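Local atomic coordinates of Myo-inositol phosphohydrolase (PDB entry 4WU3), a protein that probably removes phosphate groups by hydrolysis from myo-inositol hexakisphosphate (phytate), as a protein-tyrosine-phosphatase-like enzyme that binds inositol-(1,3,4,5)-tetrakisphosphate. Residues 560-563 and 564-568. The protein carries 2 engineered substitutions. Sequence-based numbering, arbitrary orientation.
Sequences PDVS and LGDIL
S563 OG accepts the backbone N-H of D566 at 3.1 Å from D566 N, with an N-H...O angle of 145°, a bent bond. The serine hydroxyl reaches this N-H because chi1 of 65° sets OG between its own backbone N and carbonyl carbon, turned over the first helical turn. One turn of backbone is fixed at the same time: I567 N donates to S563 O at 3.1 Å. The D566 carboxylate is tied back through a water, which accepts from S563 N at 2.9 Å and donates to D566 OD2 at 2.6 Å. This is a serine N-cap opening helix 564-573, with the aspartate at N3 reaching the N-cap amide through solvent instead of by the direct bond of a capping box.

Beside the polar bonds runs an apolar contact. V562 CG1, anti to the backbone N (chi1 176°), comes within 3.5 Å of D566 CB, the two side chains crossing at about a right angle, and within 3.9 Å of I567 CD1. This V562-I567 pair, from N' to N4, fits the hydrophobic staple that often accompanies an N-cap. An alanine at I567 would remove everything beyond CB, and V562 CG1 would probably keep D566 CB beside it but lose its staple partner CD1, leaving a gap between the N' and N4 positions.

Further out, I567 also packs on D555 and M556 of helix 545-558, while L564 touches M556 of the same helix and E604 and Y607 of helix 593-613. Before the cap, D561 OD1 forms a salt bridge with K383 NZ, and P560 O accepts from Q611 NE2.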
loop_
_atom_site.group_PDB
_atom_site.type_symbol
_atom_site.label_atom_id
_atom_site.label_comp_id
_atom_site.label_asym_id
_atom_site.label_seq_id
_atom_site.Cartn_x
_atom_site.Cartn_y
_atom_site.Cartn_z
ATOM N N PRO A 560 30.529 13.170 40.514
ATOM C CA PRO A 560 29.271 13.893 40.343
ATOM C C PRO A 560 29.442 15.422 40.371
ATOM O O PRO A 560 28.529 16.155 39.990
ATOM C CB PRO A 560 28.412 13.391 41.510
ATOM C CG PRO A 560 29.380 12.875 42.518
ATOM C CD PRO A 560 30.564 12.378 41.756
ATOM N N ASP A 561 30.609 15.893 40.798
ATOM C CA ASP A 561 30.893 17.327 40.824
ATOM C C ASP A 561 31.337 17.875 39.463
ATOM O O ASP A 561 31.486 19.077 39.298
ATOM C CB ASP A 561 31.968 17.631 41.864
ATOM C CG ASP A 561 33.228 16.789 41.668
ATOM O OD1 ASP A 561 33.131 15.640 41.179
ATOM O OD2 ASP A 561 34.316 17.274 42.029
ATOM N N VAL A 562 31.552 16.994 38.492
ATOM C CA VAL A 562 31.925 17.429 37.150
ATOM C C VAL A 562 30.683 17.594 36.267
ATOM O O VAL A 562 29.728 16.833 36.381
ATOM C CB VAL A 562 32.905 16.436 36.523
ATOM C CG1 VAL A 562 33.222 16.838 35.089
ATOM C CG2 VAL A 562 34.169 16.356 37.372
ATOM N N SER A 563 30.681 18.598 35.398
ATOM C CA SER A 563 29.476 18.894 34.609
ATOM C C SER A 563 29.164 17.797 33.591
ATOM O O SER A 563 30.043 17.033 33.199
ATOM C CB SER A 563 29.613 20.244 33.903
ATOM O OG SER A 563 30.657 20.226 32.942
ATOM N N LEU A 564 27.907 17.703 33.170
ATOM C CA LEU A 564 27.540 16.719 32.160
ATOM C C LEU A 564 28.402 16.913 30.914
ATOM O O LEU A 564 28.999 15.976 30.400
ATOM C CB LEU A 564 26.070 16.828 31.796
ATOM C CG LEU A 564 25.624 15.846 30.701
ATOM C CD1 LEU A 564 25.876 14.423 31.164
ATOM C CD2 LEU A 564 24.155 16.031 30.366
ATOM N N GLY A 565 28.472 18.151 30.453
ATOM C CA GLY A 565 29.247 18.481 29.272
ATOM C C GLY A 565 30.730 18.170 29.371
ATOM O O GLY A 565 31.356 17.808 28.368
ATOM N N ASP A 566 31.310 18.311 30.563
ATOM C CA ASP A 566 32.724 17.969 30.756
ATOM C C ASP A 566 32.953 16.449 30.695
ATOM O O ASP A 566 33.916 15.970 30.082
ATOM C CB ASP A 566 33.248 18.530 32.079
ATOM C CG ASP A 566 33.586 20.009 31.997
ATOM O OD1 ASP A 566 33.306 20.641 30.962
ATOM O OD2 ASP A 566 34.137 20.549 32.977
ATOM N N ILE A 567 32.057 15.696 31.322
ATOM C CA ILE A 567 32.107 14.236 31.262
ATOM C C ILE A 567 32.042 13.774 29.799
ATOM O O ILE A 567 32.922 13.055 29.314
ATOM C CB ILE A 567 30.928 13.610 32.022
ATOM C CG1 ILE A 567 31.005 13.927 33.519
ATOM C CG2 ILE A 567 30.878 12.112 31.788
ATOM C CD1 ILE A 567 32.067 13.152 34.273
ATOM N N LEU A 568 30.998 14.185 29.092
ATOM C CA LEU A 568 30.813 13.740 27.712
ATOM C C LEU A 568 31.973 14.192 26.838
ATOM O O LEU A 568 32.456 13.457 25.970
ATOM C CB LEU A 568 29.481 14.250 27.156
ATOM C CG LEU A 568 28.259 13.718 27.907
ATOM C CD1 LEU A 568 26.979 14.062 27.166
ATOM C CD2 LEU A 568 28.340 12.213 28.138
HETATM O O HOH W 1 32.889 20.453 35.242
#